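Local coordinates for trehalose-6-phosphate phosphatase (Candida albicans, PDB 5DXI), which belongs to the phosphatases of the haloacid dehalogenase (HAD) superfamily and holds a magnesium ion and a beryllium trifluoride ion in its pocket, at residues L86-C92 against W102-A106; R51-L56 against L294-L300; D59-Q63 against P202-K206. One frame throughout, in Å; residues are numbered along the deposited sequence.

Interaction 1 of 3, residues L86-C92 against W102-A106; sequences LSAEHGC and WVNLA
Trp102 brings the six-membered part of its indole up to Leu86 and Ala88 of strand 85-88. Trp102 CH2 comes within 3.4 Å of Leu86 CB, while CZ3 sits 3.9 Å from Ala88 CB. Leu86 adds a branch: its CD1 comes within 3.9 Å of Trp102 CZ2, the leucine running obliquely to the indole. At the other end of the indole, NE1 is hydrogen-bonded to Glu76 OE1 of helix 72-79, which probably limits how the ring can turn; that helix also packs on Leu86 and Ala88 through Met79 and Leu75. Strands 85-88 and 103-104 are not neighbours. In the mixed sheet of this HAD fold, strand 93-95 runs between them, so Trp102 has to reach past it, touching Phe93 and Lys95. Farther along, the backbone takes over: Leu105 N donates to Cys92 O at 2.7 Å, rather bent at 138°, with the nitrogen tilted from the carbonyl plane. Asn104, its CG anti to the backbone N (chi1 -176°), curls OD1 forward to accept from Ala106 N at 2.8 Å, an Asx turn. Asn104 OD1 also lies 3.3 Å from Cys92 O, two acceptors side by side. Leu105 CD2 rests 3.7 Å from Gly91 O.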
ATOM      1  N   LEU A  86      -7.752  -8.443  -0.266  1.00 30.20           N
ATOM      2  CA  LEU A  86      -7.469  -7.500  -1.345  1.00 30.53           C
ATOM      3  C   LEU A  86      -8.058  -6.130  -1.035  1.00 30.45           C
ATOM      4  O   LEU A  86      -9.176  -6.022  -0.536  1.00 32.26           O
ATOM      5  CB  LEU A  86      -8.037  -8.010  -2.675  1.00 31.98           C
ATOM      6  CG  LEU A  86      -7.519  -9.364  -3.139  1.00 32.59           C
ATOM      7  CD1 LEU A  86      -8.233  -9.794  -4.415  1.00 38.66           C
ATOM      8  CD2 LEU A  86      -6.018  -9.308  -3.351  1.00 33.07           C
ATOM      9  N   SER A  87      -7.297  -5.086  -1.323  1.00 28.18           N
ATOM     10  CA  SER A  87      -7.813  -3.733  -1.265  1.00 25.17           C
ATOM     11  C   SER A  87      -7.322  -2.995  -2.495  1.00 28.69           C
ATOM     12  O   SER A  87      -6.135  -3.036  -2.809  1.00 26.33           O
ATOM     13  CB  SER A  87      -7.376  -3.017   0.021  1.00 28.12           C
ATOM     14  OG  SER A  87      -7.844  -1.687   0.022  1.00 28.69           O
ATOM     15  N   ALA A  88      -8.239  -2.318  -3.175  1.00 25.93           N
ATOM     16  CA  ALA A  88      -7.976  -1.747  -4.481  1.00 24.77           C
ATOM     17  C   ALA A  88      -8.170  -0.235  -4.483  1.00 25.39           C
ATOM     18  O   ALA A  88      -8.900   0.303  -3.644  1.00 28.34           O
ATOM     19  CB  ALA A  88      -8.907  -2.425  -5.562  1.00 25.08           C
ATOM     20  N   GLU A  89      -7.498   0.430  -5.419  1.00 26.31           N
ATOM     21  CA  GLU A  89      -7.619   1.869  -5.693  1.00 25.19           C
ATOM     22  C   GLU A  89      -7.364   2.757  -4.469  1.00 29.68           C
ATOM     23  O   GLU A  89      -8.121   3.694  -4.200  1.00 29.31           O
ATOM     24  CB  GLU A  89      -9.005   2.193  -6.296  1.00 28.04           C
ATOM     25  CG  GLU A  89      -9.336   1.336  -7.512  1.00 28.79           C
ATOM     26  CD  GLU A  89     -10.447   1.876  -8.425  1.00 28.13           C
ATOM     27  OE1 GLU A  89     -10.767   3.081  -8.399  1.00 27.58           O
ATOM     28  OE2 GLU A  89     -10.974   1.074  -9.213  1.00 28.32           O
ATOM     29  N   HIS A  90      -6.282   2.455  -3.754  1.00 25.73           N
ATOM     30  CA  HIS A  90      -5.804   3.263  -2.645  1.00 28.84           C
ATOM     31  C   HIS A  90      -6.888   3.413  -1.577  1.00 29.66           C
ATOM     32  O   HIS A  90      -7.119   4.509  -1.102  1.00 31.61           O
ATOM     33  CB  HIS A  90      -5.344   4.656  -3.115  1.00 27.28           C
ATOM     34  CG  HIS A  90      -4.327   4.628  -4.218  1.00 28.79           C
ATOM     35  ND1 HIS A  90      -2.983   4.419  -3.990  1.00 27.08           N
ATOM     36  CD2 HIS A  90      -4.459   4.804  -5.554  1.00 27.53           C
ATOM     37  CE1 HIS A  90      -2.330   4.460  -5.142  1.00 28.86           C
ATOM     38  NE2 HIS A  90      -3.204   4.692  -6.106  1.00 28.19           N
ATOM     39  N   GLY A  91      -7.557   2.315  -1.223  1.00 29.45           N
ATOM     40  CA  GLY A  91      -8.521   2.336  -0.131  1.00 30.37           C
ATOM     41  C   GLY A  91      -9.996   2.421  -0.513  1.00 33.15           C
ATOM     42  O   GLY A  91     -10.858   2.495   0.364  1.00 30.19           O
ATOM     43  N   CYS A  92     -10.302   2.398  -1.809  1.00 29.40           N
ATOM     44  CA  CYS A  92     -11.697   2.501  -2.227  1.00 30.11           C
ATOM     45  C   CYS A  92     -12.460   1.189  -2.090  1.00 32.82           C
ATOM     46  O   CYS A  92     -13.680   1.198  -1.872  1.00 31.21           O
ATOM     47  CB  CYS A  92     -11.787   3.005  -3.668  1.00 28.42           C
ATOM     48  SG  CYS A  92     -11.196   4.716  -3.838  1.00 31.83           S
ATOM     49  N   TRP A 102     -16.601  -7.580  -3.171  1.00 41.63           N
ATOM     50  CA  TRP A 102     -15.897  -6.443  -2.633  1.00 38.45           C
ATOM     51  C   TRP A 102     -16.863  -5.538  -1.891  1.00 41.02           C
ATOM     52  O   TRP A 102     -18.052  -5.524  -2.183  1.00 40.82           O
ATOM     53  CB  TRP A 102     -15.269  -5.648  -3.762  1.00 38.59           C
ATOM     54  CG  TRP A 102     -14.247  -6.398  -4.548  1.00 37.86           C
ATOM     55  CD1 TRP A 102     -14.479  -7.363  -5.497  1.00 36.47           C
ATOM     56  CD2 TRP A 102     -12.830  -6.224  -4.484  1.00 35.28           C
ATOM     57  NE1 TRP A 102     -13.286  -7.809  -6.020  1.00 36.96           N
ATOM     58  CE2 TRP A 102     -12.258  -7.122  -5.422  1.00 38.34           C
ATOM     59  CE3 TRP A 102     -11.984  -5.391  -3.734  1.00 35.91           C
ATOM     60  CZ2 TRP A 102     -10.881  -7.220  -5.617  1.00 34.43           C
ATOM     61  CZ3 TRP A 102     -10.600  -5.483  -3.942  1.00 33.64           C
ATOM     62  CH2 TRP A 102     -10.069  -6.390  -4.876  1.00 33.94           C
ATOM     63  N   VAL A 103     -16.336  -4.781  -0.943  1.00 36.59           N
ATOM     64  CA  VAL A 103     -17.043  -3.639  -0.377  1.00 38.68           C
ATOM     65  C   VAL A 103     -16.515  -2.361  -1.035  1.00 36.93           C
ATOM     66  O   VAL A 103     -15.301  -2.147  -1.090  1.00 35.19           O
ATOM     67  CB  VAL A 103     -16.848  -3.549   1.151  1.00 37.10           C
ATOM     68  CG1 VAL A 103     -17.516  -2.296   1.707  1.00 39.91           C
ATOM     69  CG2 VAL A 103     -17.389  -4.792   1.841  1.00 42.54           C
ATOM     70  N   ASN A 104     -17.409  -1.525  -1.555  1.00 35.70           N
ATOM     71  CA  ASN A 104     -17.005  -0.217  -2.071  1.00 34.67           C
ATOM     72  C   ASN A 104     -17.086   0.835  -0.984  1.00 36.05           C
ATOM     73  O   ASN A 104     -18.162   1.372  -0.735  1.00 31.89           O
ATOM     74  CB  ASN A 104     -17.879   0.215  -3.263  1.00 36.03           C
ATOM     75  CG  ASN A 104     -17.419   1.538  -3.877  1.00 35.96           C
ATOM     76  OD1 ASN A 104     -16.492   2.170  -3.381  1.00 33.70           O
ATOM     77  ND2 ASN A 104     -18.047   1.939  -4.976  1.00 35.94           N
ATOM     78  N   LEU A 105     -15.948   1.179  -0.384  1.00 31.77           N
ATOM     79  CA  LEU A 105     -15.953   2.147   0.714  1.00 36.77           C
ATOM     80  C   LEU A 105     -16.256   3.561   0.225  1.00 34.75           C
ATOM     81  O   LEU A 105     -16.535   4.454   1.025  1.00 32.94           O
ATOM     82  CB  LEU A 105     -14.621   2.122   1.480  1.00 35.72           C
ATOM     83  CG  LEU A 105     -14.226   0.908   2.345  1.00 36.96           C
ATOM     84  CD1 LEU A 105     -14.022  -0.381   1.571  1.00 38.16           C
ATOM     85  CD2 LEU A 105     -12.970   1.242   3.145  1.00 37.02           C
ATOM     86  N   ALA A 106     -16.214   3.769  -1.089  1.00 31.65           N
ATOM     87  CA  ALA A 106     -16.495   5.093  -1.640  1.00 34.13           C
ATOM     88  C   ALA A 106     -17.878   5.156  -2.301  1.00 33.31           C
ATOM     89  O   ALA A 106     -18.209   6.133  -2.966  1.00 33.09           O
ATOM     90  CB  ALA A 106     -15.420   5.491  -2.636  1.00 34.37           C
TER

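Interaction 2 of 3, residues R51-L56 against L294-L300; sequences RILDVL and LGLLAGL
Leu300 hooks back over helix 47-58 and puts its two methyls to different uses. Leu300 CD1 lies 3.7 Å from Val55 CG2, the two side chains sliding past each other in opposite directions, and Leu300 CD2 lies 3.7 Å from Ile52 CG1. Arg51 borders the same leucine on the outside: its chain leaves extended, then turns at a nearly eclipsed chi3 (18°), which swings NH1 round to 3.3 Å from Leu300 CD2. Ile52 stands with CG2 anti to its backbone N and CG1 beside it (chi1 -71°), which sends the branches to different partners: CG2 meets Leu294 CB at 3.6 Å, the two side chains at about a right angle, and CD1, at the end of the other branch, approaches Gly295 N. Helix 47-58 is the crossover helix of a beta-alpha-beta unit joining strands 23-27 and 62-67. The C-terminal helix 287-298 lies beside it; the axes of the two short segments approach to 9.4 Å and are inclined at 36°. Gly299, with positive phi, ends the last helix in a Schellman motif, and this turn brings Leu300 back to its partners. Leu56 places CD2 3.7 Å from Ala298 CA, while Val55 CG1 meets Ala298 O at 3.3 Å.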
ATOM      1  N   ARG A  51       5.159 -18.554  -3.780  1.00 35.30           N
ATOM      2  CA  ARG A  51       5.498 -19.583  -2.792  1.00 40.05           C
ATOM      3  C   ARG A  51       5.458 -18.997  -1.384  1.00 37.23           C
ATOM      4  O   ARG A  51       4.944 -19.611  -0.435  1.00 39.40           O
ATOM      5  CB  ARG A  51       6.877 -20.183  -3.083  1.00 46.90           C
ATOM      6  CG  ARG A  51       7.232 -21.400  -2.223  1.00 52.14           C
ATOM      7  CD  ARG A  51       8.454 -22.145  -2.789  1.00 62.09           C
ATOM      8  NE  ARG A  51       9.234 -21.320  -3.723  1.00 59.65           N
ATOM      9  CZ  ARG A  51      10.451 -20.837  -3.466  1.00 61.77           C
ATOM     10  NH1 ARG A  51      11.040 -21.101  -2.304  1.00 66.44           N
ATOM     11  NH2 ARG A  51      11.080 -20.094  -4.373  1.00 63.02           N
ATOM     12  N   ILE A  52       5.983 -17.785  -1.260  1.00 38.79           N
ATOM     13  CA  ILE A  52       5.941 -17.081   0.010  1.00 32.20           C
ATOM     14  C   ILE A  52       4.505 -16.923   0.493  1.00 33.97           C
ATOM     15  O   ILE A  52       4.177 -17.283   1.627  1.00 39.70           O
ATOM     16  CB  ILE A  52       6.608 -15.697  -0.121  1.00 33.63           C
ATOM     17  CG1 ILE A  52       8.120 -15.868  -0.280  1.00 33.87           C
ATOM     18  CG2 ILE A  52       6.280 -14.824   1.092  1.00 33.81           C
ATOM     19  CD1 ILE A  52       8.863 -14.592  -0.693  1.00 36.83           C
ATOM     20  N   LEU A  53       3.634 -16.452  -0.392  1.00 37.88           N
ATOM     21  CA  LEU A  53       2.248 -16.210  -0.019  1.00 34.50           C
ATOM     22  C   LEU A  53       1.546 -17.508   0.357  1.00 37.14           C
ATOM     23  O   LEU A  53       0.776 -17.541   1.319  1.00 41.01           O
ATOM     24  CB  LEU A  53       1.502 -15.489  -1.147  1.00 35.94           C
ATOM     25  CG  LEU A  53       1.982 -14.071  -1.481  1.00 37.06           C
ATOM     26  CD1 LEU A  53       1.203 -13.490  -2.659  1.00 38.00           C
ATOM     27  CD2 LEU A  53       1.904 -13.130  -0.254  1.00 31.93           C
ATOM     28  N   ASP A  54       1.796 -18.574  -0.400  1.00 40.40           N
ATOM     29  CA  ASP A  54       1.188 -19.868  -0.075  1.00 41.52           C
ATOM     30  C   ASP A  54       1.607 -20.349   1.312  1.00 40.23           C
ATOM     31  O   ASP A  54       0.763 -20.674   2.148  1.00 40.60           O
ATOM     32  CB  ASP A  54       1.544 -20.924  -1.129  1.00 45.44           C
ATOM     33  CG  ASP A  54       0.781 -22.226  -0.930  1.00 51.75           C
ATOM     34  OD1 ASP A  54      -0.396 -22.170  -0.500  1.00 52.20           O
ATOM     35  OD2 ASP A  54       1.356 -23.301  -1.206  1.00 58.30           O
ATOM     36  N   VAL A  55       2.910 -20.357   1.572  1.00 42.99           N
ATOM     37  CA  VAL A  55       3.405 -20.831   2.861  1.00 41.67           C
ATOM     38  C   VAL A  55       2.921 -19.944   3.999  1.00 41.45           C
ATOM     39  O   VAL A  55       2.463 -20.434   5.040  1.00 42.53           O
ATOM     40  CB  VAL A  55       4.942 -20.885   2.904  1.00 41.16           C
ATOM     41  CG1 VAL A  55       5.411 -21.299   4.296  1.00 44.38           C
ATOM     42  CG2 VAL A  55       5.469 -21.840   1.854  1.00 44.87           C
ATOM     43  N   LEU A  56       3.012 -18.635   3.805  1.00 40.17           N
ATOM     44  CA  LEU A  56       2.582 -17.720   4.855  1.00 40.52           C
ATOM     45  C   LEU A  56       1.078 -17.816   5.107  1.00 38.79           C
ATOM     46  O   LEU A  56       0.643 -17.876   6.259  1.00 40.46           O
ATOM     47  CB  LEU A  56       2.981 -16.287   4.502  1.00 40.62           C
ATOM     48  CG  LEU A  56       4.484 -15.995   4.573  1.00 36.85           C
ATOM     49  CD1 LEU A  56       4.732 -14.515   4.354  1.00 38.73           C
ATOM     50  CD2 LEU A  56       5.092 -16.459   5.884  1.00 37.99           C
ATOM     51  N   LEU A 294      10.577 -11.852   3.462  1.00 34.13           N
ATOM     52  CA  LEU A 294       9.352 -12.639   3.602  1.00 35.61           C
ATOM     53  C   LEU A 294       9.683 -14.137   3.503  1.00 34.44           C
ATOM     54  O   LEU A 294       9.116 -14.970   4.237  1.00 34.60           O
ATOM     55  CB  LEU A 294       8.307 -12.217   2.553  1.00 30.17           C
ATOM     56  CG  LEU A 294       7.838 -10.755   2.669  1.00 34.51           C
ATOM     57  CD1 LEU A 294       6.797 -10.418   1.614  1.00 32.83           C
ATOM     58  CD2 LEU A 294       7.291 -10.464   4.069  1.00 27.86           C
ATOM     59  N   GLY A 295      10.594 -14.469   2.593  1.00 34.52           N
ATOM     60  CA  GLY A 295      11.090 -15.830   2.460  1.00 39.55           C
ATOM     61  C   GLY A 295      11.688 -16.342   3.758  1.00 41.44           C
ATOM     62  O   GLY A 295      11.459 -17.483   4.155  1.00 41.75           O
ATOM     63  N   LEU A 296      12.443 -15.475   4.427  1.00 40.80           N
ATOM     64  CA  LEU A 296      13.024 -15.788   5.725  1.00 38.34           C
ATOM     65  C   LEU A 296      11.953 -16.160   6.738  1.00 41.46           C
ATOM     66  O   LEU A 296      12.044 -17.187   7.410  1.00 43.21           O
ATOM     67  CB  LEU A 296      13.826 -14.589   6.250  1.00 39.41           C
ATOM     68  CG  LEU A 296      14.437 -14.782   7.640  1.00 42.39           C
ATOM     69  CD1 LEU A 296      15.576 -15.796   7.549  1.00 42.32           C
ATOM     70  CD2 LEU A 296      14.886 -13.461   8.295  1.00 39.61           C
ATOM     71  N   LEU A 297      10.927 -15.319   6.841  1.00 40.37           N
ATOM     72  CA  LEU A 297       9.823 -15.595   7.744  1.00 39.81           C
ATOM     73  C   LEU A 297       9.127 -16.889   7.351  1.00 43.07           C
ATOM     74  O   LEU A 297       8.680 -17.652   8.206  1.00 43.40           O
ATOM     75  CB  LEU A 297       8.804 -14.454   7.731  1.00 35.34           C
ATOM     76  CG  LEU A 297       9.278 -13.044   8.088  1.00 41.84           C
ATOM     77  CD1 LEU A 297       8.089 -12.089   8.102  1.00 36.24           C
ATOM     78  CD2 LEU A 297       9.979 -13.061   9.424  1.00 34.73           C
ATOM     79  N   ALA A 298       9.048 -17.122   6.048  1.00 37.56           N
ATOM     80  CA  ALA A 298       8.314 -18.268   5.519  1.00 43.80           C
ATOM     81  C   ALA A 298       9.024 -19.604   5.755  1.00 48.06           C
ATOM     82  O   ALA A 298       8.422 -20.668   5.616  1.00 49.52           O
ATOM     83  CB  ALA A 298       8.048 -18.067   4.023  1.00 37.75           C
ATOM     84  N   GLY A 299      10.301 -19.554   6.108  1.00 47.74           N
ATOM     85  CA  GLY A 299      11.071 -20.774   6.251  1.00 49.55           C
ATOM     86  C   GLY A 299      11.553 -21.316   4.913  1.00 52.49           C
ATOM     87  O   GLY A 299      11.853 -22.506   4.790  1.00 50.52           O
ATOM     88  N   LEU A 300      11.624 -20.446   3.909  1.00 51.07           N
ATOM     89  CA  LEU A 300      12.066 -20.841   2.572  1.00 53.57           C
ATOM     90  C   LEU A 300      13.567 -20.722   2.433  1.00 60.30           C
ATOM     91  O   LEU A 300      14.291 -21.695   2.630  1.00 64.26           O
ATOM     92  CB  LEU A 300      11.398 -19.996   1.486  1.00 52.35           C
ATOM     93  CG  LEU A 300      10.010 -20.345   0.945  1.00 54.05           C
ATOM     94  CD1 LEU A 300       8.994 -20.678   2.019  1.00 51.01           C
ATOM     95  CD2 LEU A 300       9.524 -19.239   0.012  1.00 46.92           C
TER

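Interaction 3 of 3, residues D59-Q63 against P202-K206; sequences DPKNQ and PHGAK
His203 is met over one face of its ring by Gln63 and at its edge by Lys61. Gln63 CG sits 3.9 Å from the centroid of the His203 ring and 28° off the normal, a CH-pi contact; near the ring plane, Lys61 O comes to 3.1 Å from His203 CE1. In Gln63, chi1 (-66°) holds CG anti to the carbonyl carbon and so over the imidazole; the bend at chi2 then turns the amide alongside Gly204, nearly perpendicular to the ring. Gly204, reached through a cis peptide bond, has no side chain, and Gln63 CG packs 3.8 Å from Gly204 CA. Outward from this spot the contact thins: Gln63 OE1 and Gly204 O are 3.7 Å apart, and the Lys61 side chain starts off away from the other segment at the surface. The type I turn from Asp59 to Asn62, reinforced by an Asx turn from Asp59 OD1 to Lys61 N, helps to set the direction of Lys61 O. The contact joins the start of strand 62-67 to the loop after helix 191-199. His203 NE2 is hydrogen-bonded to Arg23 O, so NE2 carries a hydrogen, and with Lys61 O beside CE1 the two carbonyls would probably favour a positively polarised ring edge.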
ATOM      1  N   ASP A  59      -0.422 -20.870   7.298  1.00 47.41           N
ATOM      2  CA  ASP A  59      -0.382 -20.781   8.750  1.00 47.50           C
ATOM      3  C   ASP A  59      -1.612 -20.016   9.227  1.00 49.07           C
ATOM      4  O   ASP A  59      -1.798 -18.848   8.886  1.00 47.56           O
ATOM      5  CB  ASP A  59       0.919 -20.101   9.202  1.00 45.95           C
ATOM      6  CG  ASP A  59       1.159 -20.204  10.701  1.00 47.52           C
ATOM      7  OD1 ASP A  59       0.193 -20.354  11.483  1.00 49.74           O
ATOM      8  OD2 ASP A  59       2.339 -20.125  11.099  1.00 49.12           O
ATOM      9  N   PRO A  60      -2.482 -20.686   9.991  1.00 51.81           N
ATOM     10  CA  PRO A  60      -3.708 -20.030  10.457  1.00 53.13           C
ATOM     11  C   PRO A  60      -3.425 -18.866  11.425  1.00 49.28           C
ATOM     12  O   PRO A  60      -4.338 -18.085  11.708  1.00 49.39           O
ATOM     13  CB  PRO A  60      -4.476 -21.163  11.148  1.00 52.85           C
ATOM     14  CG  PRO A  60      -3.423 -22.146  11.543  1.00 54.61           C
ATOM     15  CD  PRO A  60      -2.384 -22.080  10.460  1.00 52.41           C
ATOM     16  N   LYS A  61      -2.194 -18.750  11.928  1.00 51.61           N
ATOM     17  CA  LYS A  61      -1.823 -17.578  12.726  1.00 47.80           C
ATOM     18  C   LYS A  61      -1.708 -16.322  11.863  1.00 45.96           C
ATOM     19  O   LYS A  61      -1.774 -15.197  12.374  1.00 43.01           O
ATOM     20  CB  LYS A  61      -0.495 -17.797  13.463  1.00 48.56           C
ATOM     21  CG  LYS A  61      -0.513 -18.864  14.549  1.00 53.04           C
ATOM     22  CD  LYS A  61       0.877 -19.035  15.159  1.00 52.74           C
ATOM     23  CE  LYS A  61       0.879 -20.081  16.269  1.00 59.60           C
ATOM     24  NZ  LYS A  61       2.257 -20.530  16.641  1.00 57.92           N
ATOM     25  N   ASN A  62      -1.559 -16.515  10.556  1.00 41.17           N
ATOM     26  CA  ASN A  62      -1.300 -15.403   9.648  1.00 42.50           C
ATOM     27  C   ASN A  62      -2.532 -14.932   8.876  1.00 43.21           C
ATOM     28  O   ASN A  62      -3.315 -15.745   8.385  1.00 42.09           O
ATOM     29  CB  ASN A  62      -0.209 -15.786   8.655  1.00 38.57           C
ATOM     30  CG  ASN A  62       1.137 -16.001   9.319  1.00 42.83           C
ATOM     31  OD1 ASN A  62       1.364 -15.570  10.451  1.00 38.55           O
ATOM     32  ND2 ASN A  62       2.033 -16.684   8.620  1.00 43.50           N
ATOM     33  N   GLN A  63      -2.684 -13.616   8.768  1.00 37.97           N
ATOM     34  CA  GLN A  63      -3.646 -12.998   7.858  1.00 36.66           C
ATOM     35  C   GLN A  63      -2.888 -12.057   6.925  1.00 36.94           C
ATOM     36  O   GLN A  63      -2.148 -11.176   7.382  1.00 36.39           O
ATOM     37  CB  GLN A  63      -4.721 -12.225   8.616  1.00 37.69           C
ATOM     38  CG  GLN A  63      -5.646 -13.070   9.468  1.00 39.68           C
ATOM     39  CD  GLN A  63      -6.495 -13.994   8.626  1.00 42.77           C
ATOM     40  OE1 GLN A  63      -7.388 -13.546   7.907  1.00 38.38           O
ATOM     41  NE2 GLN A  63      -6.217 -15.291   8.704  1.00 38.49           N
ATOM     42  N   PRO A 202     -10.952  -7.782  15.362  1.00 42.02           N
ATOM     43  CA  PRO A 202     -10.612  -9.126  15.832  1.00 42.35           C
ATOM     44  C   PRO A 202      -9.868  -9.941  14.773  1.00 42.55           C
ATOM     45  O   PRO A 202     -10.336 -10.078  13.641  1.00 43.11           O
ATOM     46  CB  PRO A 202     -11.981  -9.753  16.125  1.00 43.47           C
ATOM     47  CG  PRO A 202     -12.904  -8.591  16.332  1.00 44.78           C
ATOM     48  CD  PRO A 202     -12.399  -7.518  15.414  1.00 41.84           C
ATOM     49  N   HIS A 203      -8.678 -10.416  15.123  1.00 42.38           N
ATOM     50  CA  HIS A 203      -7.876 -11.261  14.235  1.00 43.98           C
ATOM     51  C   HIS A 203      -8.559 -12.614  14.028  1.00 48.76           C
ATOM     52  O   HIS A 203      -8.980 -13.240  15.000  1.00 57.06           O
ATOM     53  CB  HIS A 203      -6.483 -11.458  14.830  1.00 44.03           C
ATOM     54  CG  HIS A 203      -5.519 -12.171  13.937  1.00 42.18           C
ATOM     55  ND1 HIS A 203      -5.435 -13.546  13.866  1.00 42.82           N
ATOM     56  CD2 HIS A 203      -4.543 -11.693  13.130  1.00 41.43           C
ATOM     57  CE1 HIS A 203      -4.470 -13.881  13.028  1.00 45.13           C
ATOM     58  NE2 HIS A 203      -3.911 -12.774  12.569  1.00 44.32           N
ATOM     59  N   GLY A 204      -8.724 -13.070  12.796  1.00 50.39           N
ATOM     60  CA  GLY A 204      -8.734 -12.272  11.588  1.00 48.84           C
ATOM     61  C   GLY A 204     -10.155 -12.456  11.032  1.00 49.86           C
ATOM     62  O   GLY A 204     -10.404 -13.224  10.103  1.00 51.87           O
ATOM     63  N   ALA A 205     -11.093 -11.751  11.657  1.00 46.51           N
ATOM     64  CA  ALA A 205     -12.516 -11.778  11.330  1.00 46.56           C
ATOM     65  C   ALA A 205     -12.835 -10.908  10.121  1.00 47.07           C
ATOM     66  O   ALA A 205     -12.078  -9.992   9.787  1.00 42.92           O
ATOM     67  CB  ALA A 205     -13.337 -11.326  12.527  1.00 47.75           C
ATOM     68  N   LYS A 206     -13.940 -11.212   9.448  1.00 42.53           N
ATOM     69  CA  LYS A 206     -14.351 -10.419   8.302  1.00 45.97           C
ATOM     70  C   LYS A 206     -14.754  -9.013   8.737  1.00 42.01           C
ATOM     71  O   LYS A 206     -14.998  -8.764   9.920  1.00 40.62           O
ATOM     72  CB  LYS A 206     -15.514 -11.097   7.569  1.00 44.37           C
ATOM     73  CG  LYS A 206     -15.132 -12.399   6.877  1.00 50.00           C
ATOM     74  CD  LYS A 206     -16.284 -12.938   6.048  1.00 54.65           C
ATOM     75  CE  LYS A 206     -15.899 -14.224   5.325  1.00 59.99           C
ATOM     76  NZ  LYS A 206     -16.683 -14.426   4.068  1.00 66.56           N
TER

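From the N terminus, the chain first passes 51-56, then 59-63, before either has met its partner. It goes on to 86-92, and a short excursion through strand 93-95 brings 102-106 back to close interaction 1, the most local of the three. Much later 202-206 closes interaction 3, and 294-300 closes interaction 2 near the C terminus. Interaction 1 lies within interaction 3, which lies within interaction 2; none cross. Interaction 1 ties strand 85-88 and the turn after it to the outermost strand 103-104, across 93-95; interaction 3 ties a loop to the beginning of strand 62-67, and interaction 2 joins two flanking helices. Asn62 ND2 to Leu56 O, 3.0 Å, a probable hydrogen bond, links interactions 2 and 3.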